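Uncharacterized protein (Bombyx mori, PDB 5AZ0) is an aldo-keto reductase (AKR2E5) of the silkworm, a TIM-barrel oxidoreductase that probably reduces carbonyl compounds with a nicotinamide cofactor, as its relatives do. Local coordinates at residues Leu133-Trp138 with Val195-Val200; Glu162-Lys165 with Ala171-Val174; Glu180-Leu185 with Val191-Asn196; Arg184-Cys189 with Gln214-Val219. All blocks are in the same frame, centred on the assembly; numbering follows the deposited sequence. Where two conformers were deposited one is given.

Interaction 1 of 4, residues Leu133-Trp138 with Val195-Val200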
loop_
_atom_site.group_PDB
_atom_site.type_symbol
_atom_site.label_atom_id
_atom_site.label_comp_id
_atom_site.label_asym_id
_atom_site.label_seq_id
_atom_site.Cartn_x
_atom_site.Cartn_y
_atom_site.Cartn_z
ATOM N N LEU A 133 10.060 2.304 -5.936
ATOM C CA LEU A 133 9.174 1.222 -6.288
ATOM C C LEU A 133 8.005 1.772 -7.133
ATOM O O LEU A 133 7.440 2.807 -6.788
ATOM C CB LEU A 133 8.680 0.537 -4.995
ATOM C CG LEU A 133 7.600 -0.537 -5.193
ATOM C CD1 LEU A 133 8.168 -1.742 -5.970
ATOM C CD2 LEU A 133 7.147 -0.976 -3.801
ATOM N N VAL A 134 7.640 1.082 -8.218
ATOM C CA VAL A 134 6.391 1.403 -8.899
ATOM C C VAL A 134 5.533 0.138 -9.012
ATOM O O VAL A 134 6.053 -0.923 -9.371
ATOM C CB VAL A 134 6.679 2.084 -10.239
ATOM C CG1 VAL A 134 7.368 1.173 -11.236
ATOM C CG2 VAL A 134 5.394 2.629 -10.865
ATOM N N LEU A 135 4.254 0.279 -8.739
ATOM C CA LEU A 135 3.267 -0.798 -8.803
ATOM C C LEU A 135 2.215 -0.650 -9.895
ATOM O O LEU A 135 1.779 0.454 -10.242
ATOM C CB LEU A 135 2.513 -0.898 -7.482
ATOM C CG LEU A 135 3.341 -0.876 -6.213
ATOM C CD1 LEU A 135 2.464 -0.861 -4.951
ATOM C CD2 LEU A 135 4.301 -2.055 -6.176
ATOM N N MET A 136 1.792 -1.800 -10.387
ATOM C CA MET A 136 0.540 -1.958 -11.071
ATOM C C MET A 136 -0.574 -1.888 -10.086
ATOM O O MET A 136 -0.748 -2.755 -9.203
ATOM C CB MET A 136 0.556 -3.229 -11.911
ATOM C CG MET A 136 -0.583 -3.249 -12.971
ATOM S SD MET A 136 -0.760 -4.832 -13.826
ATOM C CE MET A 136 0.929 -5.352 -14.189
ATOM N N HIS A 137 -1.274 -0.733 -10.073
ATOM C CA HIS A 137 -2.231 -0.445 -9.007
ATOM C C HIS A 137 -3.338 -1.531 -8.902
ATOM O O HIS A 137 -3.651 -1.952 -7.821
ATOM C CB HIS A 137 -2.831 0.921 -9.191
ATOM C CG HIS A 137 -3.248 1.576 -7.934
ATOM N ND1 HIS A 137 -3.118 2.934 -7.745
ATOM C CD2 HIS A 137 -3.762 1.082 -6.789
ATOM C CE1 HIS A 137 -3.549 3.247 -6.535
ATOM N NE2 HIS A 137 -3.929 2.139 -5.921
ATOM N N TRP A 138 -3.854 -1.978 -10.051
ATOM C CA TRP A 138 -4.801 -3.100 -10.124
ATOM C C TRP A 138 -4.519 -3.889 -11.339
ATOM O O TRP A 138 -3.947 -3.367 -12.289
ATOM C CB TRP A 138 -6.257 -2.633 -10.206
ATOM C CG TRP A 138 -6.679 -1.954 -8.996
ATOM C CD1 TRP A 138 -6.431 -0.670 -8.661
ATOM C CD2 TRP A 138 -7.444 -2.515 -7.908
ATOM N NE1 TRP A 138 -7.023 -0.371 -7.425
ATOM C CE2 TRP A 138 -7.616 -1.503 -6.938
ATOM C CE3 TRP A 138 -8.025 -3.765 -7.681
ATOM C CZ2 TRP A 138 -8.307 -1.711 -5.745
ATOM C CZ3 TRP A 138 -8.716 -3.990 -6.472
ATOM C CH2 TRP A 138 -8.847 -2.966 -5.520
ATOM N N VAL A 195 7.047 -6.687 -4.728
ATOM C CA VAL A 195 6.049 -6.715 -3.735
ATOM C C VAL A 195 4.699 -7.033 -4.367
ATOM O O VAL A 195 4.506 -6.841 -5.555
ATOM C CB VAL A 195 5.913 -5.359 -2.930
ATOM C CG1 VAL A 195 7.242 -4.799 -2.431
ATOM C CG2 VAL A 195 5.172 -4.332 -3.688
ATOM N N ASN A 196 3.756 -7.405 -3.516
ATOM C CA ASN A 196 2.321 -7.429 -3.817
ATOM C C ASN A 196 1.729 -6.681 -2.722
ATOM O O ASN A 196 1.832 -7.080 -1.526
ATOM C CB ASN A 196 1.751 -8.863 -3.853
ATOM C CG ASN A 196 0.288 -8.931 -4.324
ATOM O OD1 ASN A 196 -0.242 -7.996 -4.903
ATOM N ND2 ASN A 196 -0.358 -10.064 -4.067
ATOM N N GLN A 197 1.137 -5.551 -3.069
ATOM C CA GLN A 197 0.457 -4.681 -2.085
ATOM C C GLN A 197 -1.014 -4.953 -2.096
ATOM O O GLN A 197 -1.669 -4.748 -3.122
ATOM C CB GLN A 197 0.738 -3.167 -2.310
ATOM C CG GLN A 197 0.059 -2.308 -1.284
ATOM C CD GLN A 197 0.363 -0.785 -1.387
ATOM O OE1 GLN A 197 -0.536 0.001 -1.332
ATOM N NE2 GLN A 197 1.623 -0.405 -1.420
ATOM N N ILE A 198 -1.539 -5.337 -0.919
ATOM C CA ILE A 198 -2.907 -5.827 -0.790
ATOM C C ILE A 198 -3.485 -5.429 0.535
ATOM O O ILE A 198 -2.771 -5.057 1.453
ATOM C CB ILE A 198 -2.969 -7.384 -0.832
ATOM C CG1 ILE A 198 -1.936 -7.991 0.137
ATOM C CG2 ILE A 198 -2.761 -7.867 -2.224
ATOM C CD1 ILE A 198 -1.961 -9.476 0.260
ATOM N N GLU A 199 -4.794 -5.575 0.681
ATOM C CA GLU A 199 -5.383 -5.452 2.032
ATOM C C GLU A 199 -5.030 -6.607 2.929
ATOM O O GLU A 199 -5.247 -7.757 2.567
ATOM C CB GLU A 199 -6.892 -5.342 1.951
ATOM C CG GLU A 199 -7.566 -5.169 3.334
ATOM C CD GLU A 199 -9.134 -5.151 3.245
ATOM O OE1 GLU A 199 -9.717 -4.959 2.135
ATOM O OE2 GLU A 199 -9.771 -5.395 4.287
ATOM N N VAL A 200 -4.443 -6.293 4.082
ATOM C CA VAL A 200 -4.259 -7.250 5.172
ATOM C C VAL A 200 -4.571 -6.526 6.458
ATOM O O VAL A 200 -4.143 -5.388 6.685
ATOM C CB VAL A 200 -2.851 -7.802 5.284
ATOM C CG1 VAL A 200 -2.863 -9.154 6.050
ATOM C CG2 VAL A 200 -2.242 -8.027 3.908
#

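Interaction 2 of 4, residues Glu162-Lys165 with Ala171-Val174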
loop_
_atom_site.group_PDB
_atom_site.type_symbol
_atom_site.label_atom_id
_atom_site.label_comp_id
_atom_site.label_asym_id
_atom_site.label_seq_id
_atom_site.Cartn_x
_atom_site.Cartn_y
_atom_site.Cartn_z
ATOM N N GLU A 162 10.377 -2.643 -18.781
ATOM C CA GLU A 162 11.046 -1.629 -19.578
ATOM C C GLU A 162 11.424 -0.373 -18.707
ATOM O O GLU A 162 12.545 0.169 -18.833
ATOM C CB GLU A 162 10.210 -1.306 -20.878
ATOM C CG GLU A 162 10.191 -2.458 -21.933
ATOM C CD GLU A 162 9.050 -2.420 -23.033
ATOM O OE1 GLU A 162 8.088 -1.617 -22.990
ATOM O OE2 GLU A 162 9.140 -3.235 -23.986
ATOM N N VAL A 163 10.537 0.092 -17.856
ATOM C CA VAL A 163 10.840 1.336 -17.092
ATOM C C VAL A 163 11.921 1.056 -16.036
ATOM O O VAL A 163 12.710 1.952 -15.730
ATOM C CB VAL A 163 9.632 1.972 -16.439
ATOM C CG1 VAL A 163 8.657 2.466 -17.533
ATOM C CG2 VAL A 163 8.903 1.048 -15.439
ATOM N N LEU A 164 12.001 -0.214 -15.569
ATOM C CA LEU A 164 13.080 -0.699 -14.713
ATOM C C LEU A 164 14.392 -0.600 -15.416
ATOM O O LEU A 164 15.351 0.023 -14.891
ATOM C CB LEU A 164 12.805 -2.118 -14.213
ATOM C CG LEU A 164 13.776 -2.733 -13.158
ATOM C CD1 LEU A 164 13.653 -1.998 -11.869
ATOM C CD2 LEU A 164 13.439 -4.194 -12.960
ATOM N N LYS A 165 14.469 -1.148 -16.613
ATOM C CA LYS A 165 15.691 -1.087 -17.393
ATOM C C LYS A 165 16.130 0.357 -17.742
ATOM O O LYS A 165 17.321 0.628 -17.944
ATOM C CB LYS A 165 15.500 -1.883 -18.669
ATOM C CG LYS A 165 16.588 -1.803 -19.694
ATOM C CD LYS A 165 17.946 -2.287 -19.185
ATOM C CE LYS A 165 18.994 -1.914 -20.246
ATOM N NZ LYS A 165 20.246 -2.614 -19.947
ATOM N N ALA A 171 12.635 -0.550 -8.491
ATOM C CA ALA A 171 11.921 -1.800 -8.287
ATOM C C ALA A 171 10.531 -1.755 -8.893
ATOM O O ALA A 171 9.899 -0.674 -8.937
ATOM C CB ALA A 171 11.829 -2.175 -6.789
ATOM N N ILE A 172 10.046 -2.946 -9.292
ATOM C CA ILE A 172 8.687 -3.097 -9.825
ATOM C C ILE A 172 7.925 -4.105 -8.998
ATOM O O ILE A 172 8.507 -5.119 -8.526
ATOM C CB ILE A 172 8.705 -3.428 -11.350
ATOM C CG1 ILE A 172 9.532 -4.711 -11.635
ATOM C CG2 ILE A 172 9.291 -2.281 -12.153
ATOM C CD1 ILE A 172 9.569 -5.140 -13.048
ATOM N N GLY A 173 6.625 -3.854 -8.848
ATOM C CA GLY A 173 5.746 -4.679 -8.074
ATOM C C GLY A 173 4.314 -4.537 -8.555
ATOM O O GLY A 173 4.027 -3.778 -9.518
ATOM N N VAL A 174 3.402 -5.205 -7.829
ATOM C CA VAL A 174 1.986 -5.213 -8.138
ATOM C C VAL A 174 1.181 -4.916 -6.931
ATOM O O VAL A 174 1.655 -4.897 -5.796
ATOM C CB VAL A 174 1.534 -6.575 -8.804
ATOM C CG1 VAL A 174 2.270 -6.835 -10.114
ATOM C CG2 VAL A 174 1.733 -7.790 -7.853
#

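Interaction 3 of 4, residues Glu180-Leu185 with Val191-Asn196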
loop_
_atom_site.group_PDB
_atom_site.type_symbol
_atom_site.label_atom_id
_atom_site.label_comp_id
_atom_site.label_asym_id
_atom_site.label_seq_id
_atom_site.Cartn_x
_atom_site.Cartn_y
_atom_site.Cartn_z
ATOM N N GLU A 180 -3.742 -16.675 -7.904
ATOM C CA GLU A 180 -3.725 -17.147 -9.282
ATOM C C GLU A 180 -2.962 -16.176 -10.183
ATOM O O GLU A 180 -2.142 -16.534 -11.038
ATOM C CB GLU A 180 -5.209 -17.305 -9.787
ATOM C CG GLU A 180 -6.059 -18.419 -9.126
ATOM C CD GLU A 180 -6.810 -18.052 -7.835
ATOM O OE1 GLU A 180 -6.775 -16.894 -7.383
ATOM O OE2 GLU A 180 -7.431 -18.965 -7.230
ATOM N N GLN A 181 -3.289 -14.897 -10.030
ATOM C CA GLN A 181 -2.543 -13.825 -10.815
ATOM C C GLN A 181 -1.032 -13.787 -10.452
ATOM O O GLN A 181 -0.154 -13.736 -11.324
ATOM C CB GLN A 181 -3.209 -12.490 -10.557
ATOM C CG GLN A 181 -4.617 -12.445 -11.186
ATOM C CD GLN A 181 -5.439 -11.302 -10.698
ATOM O OE1 GLN A 181 -5.290 -10.866 -9.560
ATOM N NE2 GLN A 181 -6.312 -10.779 -11.567
ATOM N N MET A 182 -0.736 -13.970 -9.171
ATOM C CA MET A 182 0.688 -14.007 -8.745
ATOM C C MET A 182 1.424 -15.146 -9.340
ATOM O O MET A 182 2.574 -15.013 -9.883
ATOM C CB MET A 182 0.775 -14.037 -7.225
ATOM C CG MET A 182 0.363 -12.710 -6.552
ATOM S SD MET A 182 1.503 -11.331 -7.017
ATOM C CE MET A 182 3.111 -12.049 -6.812
ATOM N N LYS A 183 0.763 -16.306 -9.296
ATOM C CA LYS A 183 1.405 -17.513 -9.906
ATOM C C LYS A 183 1.675 -17.386 -11.432
ATOM O O LYS A 183 2.767 -17.710 -11.962
ATOM C CB LYS A 183 0.553 -18.749 -9.544
ATOM C CG LYS A 183 0.927 -20.005 -10.274
ATOM C CD LYS A 183 0.355 -21.284 -9.649
ATOM C CE LYS A 183 1.048 -22.525 -10.266
ATOM N NZ LYS A 183 0.564 -23.849 -9.737
ATOM N N ARG A 184 0.665 -16.935 -12.153
ATOM C CA ARG A 184 0.800 -16.746 -13.597
ATOM C C ARG A 184 1.855 -15.643 -13.890
ATOM O O ARG A 184 2.704 -15.752 -14.781
ATOM C CB ARG A 184 -0.553 -16.328 -14.200
ATOM C CG ARG A 184 -0.531 -16.325 -15.736
ATOM C CD ARG A 184 -1.934 -16.525 -16.314
ATOM N NE ARG A 184 -1.907 -16.204 -17.757
ATOM C CZ ARG A 184 -1.981 -14.980 -18.319
ATOM N NH1 ARG A 184 -2.057 -13.858 -17.610
ATOM N NH2 ARG A 184 -1.950 -14.871 -19.642
ATOM N N LEU A 185 1.823 -14.584 -13.094
ATOM C CA LEU A 185 2.891 -13.519 -13.291
ATOM C C LEU A 185 4.287 -14.093 -13.062
ATOM O O LEU A 185 5.210 -13.950 -13.878
ATOM C CB LEU A 185 2.563 -12.304 -12.386
ATOM C CG LEU A 185 3.645 -11.224 -12.443
ATOM C CD1 LEU A 185 3.846 -10.761 -13.866
ATOM C CD2 LEU A 185 3.241 -10.077 -11.542
ATOM N N VAL A 191 11.423 -10.372 -14.908
ATOM C CA VAL A 191 11.888 -9.841 -13.599
ATOM C C VAL A 191 10.679 -10.046 -12.702
ATOM O O VAL A 191 9.584 -9.583 -13.038
ATOM C CB VAL A 191 12.266 -8.361 -13.688
ATOM C CG1 VAL A 191 12.672 -7.832 -12.338
ATOM C CG2 VAL A 191 13.373 -8.122 -14.695
ATOM N N PRO A 192 10.847 -10.709 -11.538
ATOM C CA PRO A 192 9.663 -10.884 -10.709
ATOM C C PRO A 192 9.254 -9.617 -9.977
ATOM O O PRO A 192 10.098 -8.783 -9.729
ATOM C CB PRO A 192 10.101 -11.943 -9.713
ATOM C CG PRO A 192 11.538 -11.621 -9.523
ATOM C CD PRO A 192 12.074 -11.144 -10.831
ATOM N N PRO A 193 7.982 -9.499 -9.606
ATOM C CA PRO A 193 7.587 -8.414 -8.763
ATOM C C PRO A 193 8.304 -8.495 -7.431
ATOM O O PRO A 193 8.526 -9.616 -6.895
ATOM C CB PRO A 193 6.124 -8.656 -8.539
ATOM C CG PRO A 193 5.953 -10.175 -8.710
ATOM C CD PRO A 193 6.897 -10.475 -9.823
ATOM N N ALA A 194 8.616 -7.317 -6.886
ATOM C CA ALA A 194 9.239 -7.189 -5.613
ATOM C C ALA A 194 8.229 -7.259 -4.504
ATOM O O ALA A 194 8.554 -7.700 -3.405
ATOM C CB ALA A 194 9.996 -5.863 -5.554
ATOM N N VAL A 195 7.047 -6.687 -4.728
ATOM C CA VAL A 195 6.049 -6.715 -3.735
ATOM C C VAL A 195 4.699 -7.033 -4.367
ATOM O O VAL A 195 4.506 -6.841 -5.555
ATOM C CB VAL A 195 5.913 -5.359 -2.930
ATOM C CG1 VAL A 195 7.242 -4.799 -2.431
ATOM C CG2 VAL A 195 5.172 -4.332 -3.688
ATOM N N ASN A 196 3.756 -7.405 -3.516
ATOM C CA ASN A 196 2.321 -7.429 -3.817
ATOM C C ASN A 196 1.729 -6.681 -2.722
ATOM O O ASN A 196 1.832 -7.080 -1.526
ATOM C CB ASN A 196 1.751 -8.863 -3.853
ATOM C CG ASN A 196 0.288 -8.931 -4.324
ATOM O OD1 ASN A 196 -0.242 -7.996 -4.903
ATOM N ND2 ASN A 196 -0.358 -10.064 -4.067
#

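Interaction 4 of 4, residues Arg184-Cys189 with Gln214-Val219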
loop_
_atom_site.group_PDB
_atom_site.type_symbol
_atom_site.label_atom_id
_atom_site.label_comp_id
_atom_site.label_asym_id
_atom_site.label_seq_id
_atom_site.Cartn_x
_atom_site.Cartn_y
_atom_site.Cartn_z
ATOM N N ARG A 184 0.665 -16.935 -12.153
ATOM C CA ARG A 184 0.800 -16.746 -13.597
ATOM C C ARG A 184 1.855 -15.643 -13.890
ATOM O O ARG A 184 2.704 -15.752 -14.781
ATOM C CB ARG A 184 -0.553 -16.328 -14.200
ATOM C CG ARG A 184 -0.531 -16.325 -15.736
ATOM C CD ARG A 184 -1.934 -16.525 -16.314
ATOM N NE ARG A 184 -1.907 -16.204 -17.757
ATOM C CZ ARG A 184 -1.981 -14.980 -18.319
ATOM N NH1 ARG A 184 -2.057 -13.858 -17.610
ATOM N NH2 ARG A 184 -1.950 -14.871 -19.642
ATOM N N LEU A 185 1.823 -14.584 -13.094
ATOM C CA LEU A 185 2.891 -13.519 -13.291
ATOM C C LEU A 185 4.287 -14.093 -13.062
ATOM O O LEU A 185 5.210 -13.950 -13.878
ATOM C CB LEU A 185 2.563 -12.304 -12.386
ATOM C CG LEU A 185 3.645 -11.224 -12.443
ATOM C CD1 LEU A 185 3.846 -10.761 -13.866
ATOM C CD2 LEU A 185 3.241 -10.077 -11.542
ATOM N N LEU A 186 4.455 -14.794 -11.949
ATOM C CA LEU A 186 5.766 -15.357 -11.603
ATOM C C LEU A 186 6.256 -16.433 -12.586
ATOM O O LEU A 186 7.468 -16.574 -12.822
ATOM C CB LEU A 186 5.749 -15.906 -10.175
ATOM C CG LEU A 186 5.745 -14.864 -9.044
ATOM C CD1 LEU A 186 5.433 -15.548 -7.742
ATOM C CD2 LEU A 186 7.115 -14.249 -8.938
ATOM N N THR A 187 5.304 -17.123 -13.211
ATOM C CA THR A 187 5.653 -18.164 -14.196
ATOM C C THR A 187 6.078 -17.560 -15.497
ATOM O O THR A 187 6.916 -18.130 -16.179
ATOM C CB THR A 187 4.441 -19.082 -14.495
ATOM O OG1 THR A 187 4.048 -19.666 -13.284
ATOM C CG2 THR A 187 4.773 -20.199 -15.508
ATOM N N ASN A 188 5.520 -16.409 -15.849
ATOM C CA ASN A 188 5.807 -15.766 -17.152
ATOM C C ASN A 188 6.786 -14.544 -17.224
ATOM O O ASN A 188 7.276 -14.193 -18.293
ATOM C CB ASN A 188 4.446 -15.428 -17.760
ATOM C CG ASN A 188 3.674 -16.733 -18.191
ATOM O OD1 ASN A 188 4.035 -17.333 -19.173
ATOM N ND2 ASN A 188 2.723 -17.193 -17.390
ATOM N N CYS A 189 7.051 -13.881 -16.109
ATOM C CA CYS A 189 7.838 -12.626 -16.143
ATOM C C CYS A 189 9.276 -12.844 -16.430
ATOM O O CYS A 189 9.712 -13.936 -16.323
ATOM C CB CYS A 189 7.703 -11.939 -14.795
ATOM S SG CYS A 189 8.365 -12.916 -13.418
ATOM N N GLN A 214 5.436 -14.930 0.171
ATOM C CA GLN A 214 6.640 -15.097 0.978
ATOM C C GLN A 214 7.405 -16.318 0.549
ATOM O O GLN A 214 8.653 -16.220 0.486
ATOM C CB GLN A 214 6.313 -15.133 2.464
ATOM C CG GLN A 214 5.739 -13.765 2.899
ATOM C CD GLN A 214 5.423 -13.711 4.373
ATOM O OE1 GLN A 214 5.228 -14.741 4.963
ATOM N NE2 GLN A 214 5.395 -12.517 4.971
ATOM N N ALA A 215 6.711 -17.429 0.159
ATOM C CA ALA A 215 7.494 -18.597 -0.362
ATOM C C ALA A 215 8.199 -18.272 -1.643
ATOM O O ALA A 215 9.151 -18.948 -1.966
ATOM C CB ALA A 215 6.618 -19.850 -0.602
ATOM N N ASN A 216 7.687 -17.306 -2.426
ATOM C CA ASN A 216 8.334 -16.899 -3.649
ATOM C C ASN A 216 9.170 -15.623 -3.507
ATOM O O ASN A 216 9.543 -15.003 -4.499
ATOM C CB ASN A 216 7.298 -16.777 -4.710
ATOM C CG ASN A 216 6.789 -18.148 -5.164
ATOM O OD1 ASN A 216 7.415 -18.768 -5.986
ATOM N ND2 ASN A 216 5.721 -18.616 -4.603
ATOM N N GLU A 217 9.483 -15.261 -2.270
ATOM C CA GLU A 217 10.302 -14.096 -1.953
ATOM C C GLU A 217 9.768 -12.742 -2.417
ATOM O O GLU A 217 10.520 -11.784 -2.531
ATOM C CB GLU A 217 11.680 -14.227 -2.463
ATOM C CG GLU A 217 12.374 -15.575 -2.393
ATOM C CD GLU A 217 12.665 -16.058 -1.019
ATOM O OE1 GLU A 217 12.375 -15.333 -0.014
ATOM O OE2 GLU A 217 13.236 -17.167 -0.978
ATOM N N VAL A 218 8.460 -12.658 -2.580
ATOM C CA VAL A 218 7.772 -11.399 -2.814
ATOM C C VAL A 218 7.339 -10.900 -1.462
ATOM O O VAL A 218 6.770 -11.670 -0.656
ATOM C CB VAL A 218 6.557 -11.626 -3.706
ATOM C CG1 VAL A 218 5.729 -10.375 -3.907
ATOM C CG2 VAL A 218 6.997 -12.272 -5.031
ATOM N N VAL A 219 7.661 -9.641 -1.169
ATOM C CA VAL A 219 7.245 -8.987 0.078
ATOM C C VAL A 219 5.810 -8.509 -0.030
ATOM O O VAL A 219 5.387 -7.936 -1.054
ATOM C CB VAL A 219 8.176 -7.842 0.398
ATOM C CG1 VAL A 219 7.653 -6.995 1.569
ATOM C CG2 VAL A 219 9.546 -8.424 0.733
#

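Interaction 1 of 4, residues Leu133-Trp138 with Val195-Val200
Leu135 and Val195 meet inside the barrel of this aldo-keto reductase, across two strands that are not neighbours in the sheet: strand 172-175 lies between 133-136 and 195-199. The axes of the two short strand segments pass 8.4 Å apart at 59°, so side chains alone span the gap. Val195 CG2, in the crowded position between its backbone N and carbonyl carbon, is the methyl that does most of the touching. Leu135 crosses it at about a right angle and presses CD2 against it at 3.5 Å, tighter than usual for two carbons. Leu133, two residues earlier on the same strand, comes tip to tip, its CD2 3.9 Å from Val195 CG2. The other methyl of Leu135, CD1, lies across Gln197, 3.7 Å from NE2. Gln197 runs out straight from the strand, CG anti to the backbone N (chi1 -179°) and chi2 176°, which carries its amide past the leucine toward the barrel interior. There OE1 accepts from Lys104 NZ and NE2 donates to Asp70 OD1, while an acetate ion is bound close by. The contact thus passes from purely apolar at Leu133 and Val195 to a buried amide, hydrogen-bonded at both polar ends and flanked by a leucine methyl.

Interaction 2 of 4, residues Glu162-Lys165 with Ala171-Val174
Leu164 and Ile172 are brought together by their first torsions. In Leu164, CG stands anti to the backbone N (chi1 -173°), and with chi2 at 67° the two methyls part, one to each of the two residues it meets. Ile172 has chi1 57°, which sets CG1 between its backbone N and carbonyl carbon, and the chain then runs on extended to CD1. The two side chains cross at about a right angle: Leu164 CD2 lies 4.0 Å from Ile172 CD1, and the base of the leucine is met by the isoleucine's other branch, with Leu164 CB 4.1 Å from Ile172 CG2. Leu164 CD1 takes a different partner, resting against the backbone at 3.8 Å from Ala171 N. Ala171 turns its own methyl away from the helix, which leaves its main chain as the surface the leucine covers. All of this is van der Waals packing. An alanine in place of Leu164 would strip both methyls from the contact and would probably leave a gap beside Ile172 CD1 and over the backbone of Ala171. The contact belongs to the beta-alpha-beta unit of strand 133-136, helix 153-165 and strand 172-175, and closes its return from helix to strand. Trp157 and Phe160, earlier on the same helix, also pack on Ile172, Val191 touches Leu164, and backbone bonds tie strand 172-175 to Val134 on one flank and to Ala194 and Val195 on the other.

Interaction 3 of 4, residues Glu180-Leu185 with Val191-Asn196
Met182 and Leu185 of helix 179-188 pack on Pro193 and Asn196, within the beta-alpha-beta unit of the TIM barrel that leads from strand 172-175 through this helix to strand 195-199. Met182, first along the helix to touch, leaves its backbone at an angle to the strand and is brought round by bends: with chi2 at -64° and chi3 at -46° the chain folds over, sending CE toward the proline. That methyl lies 3.9 Å from Pro193 CG, the two side chains sliding past each other in opposite directions. Higher up the same side chain, CG and SD flank the amide of Asn196, with CG 3.7 Å from ND2 and SD 3.8 Å from the carbon CG of that amide. The amide's polar end is engaged elsewhere, for Asn196 ND2 donates to Phe177 O; the methionine packs along the group and is not its hydrogen-bonding partner. An alanine at Met182 would lose the thioether and its methyl, and would probably open a gap between Pro193 and Asn196 and take one apolar neighbour from that amide. One turn on, Leu185 is secured by its backbone N to Gln181 O and points toward the loop ahead of the strand. Trp157 of helix 153-165 also touches both Leu185 and Pro193, and Val174 lies against Met182, Leu185 and Asn196. Leu185 meets the proline ring end-on, its CD2 3.9 Å from Pro193 CG and 4.1 Å from Pro193 CD.

Interaction 4 of 4, residues Arg184-Cys189 with Gln214-Val219
Asn216 and Val218, where helix 207-215 gives way to strand 219-223, receive Leu186 from the last turns of helix 179-188. Asn216 is the first residue to leave helical backbone angles. With CG anti to the carbonyl carbon (chi1 -72°), beside the backbone N, Asn216 offers CB and CG to the leucine, which crosses the side chain obliquely, Leu186 CD1 sitting 3.8 Å from Asn216 CB and 3.9 Å from Asn216 CG. The leucine thus covers the aliphatic base and the carbon of the amide, while Asn216 ND2 turns back to donate to Tyr212 O in its own helix. Glu217 follows with a positive phi of 60° as the C-prime residue of a Schellman motif: its N bonds to Gln214 O at 3.0 Å, and Val218 N reaches Cys213 O. After this turn Val218 points toward the other helix, where its CG2 lies 4.4 Å from Leu186 CD2, a looser touch than that at Asn216. Each leucine methyl thus has a separate partner on the turn. The facing helix is also finished by an asparagine: Asn188 donates from ND2 to Arg184 O at 3.0 Å, while its backbone N reaches the same oxygen from the opposite face of the carbonyl plane. Together the two helix ends form a partly buried patch outside the barrel sheet. Tyr212 of helix 207-215 and Pro192 of the loop leading to strand 195-199 also touch Leu186, Cys213 lies against Val218, and Val219 then joins the sheet through backbone bonds to Ala194 and Asn196.

From the N terminus, strand 133-136 opens interaction 1, a long loop that closes only at strand 195-199. Interaction 2 is nested inside it, closing the short return from helix 153-165 to strand 172-175. Interaction 3 follows in series, closing the next return, from helix 179-188 to strand 195-199, and ends on the stretch that interaction 1 uses, sharing Val195 and Asn196. Interaction 4 starts from that helix, shares Arg184 and Leu185 with interaction 3, and crosses interaction 1 to reach residues 214-219. Strand pairing joins them: Val134 with Ala171, Val174 with Val195, Asn196 with Val219. Interaction 1 thus lies within the barrel, interactions 2 and 3 between sheet and helices, and interaction 4 between neighbouring outer helix ends.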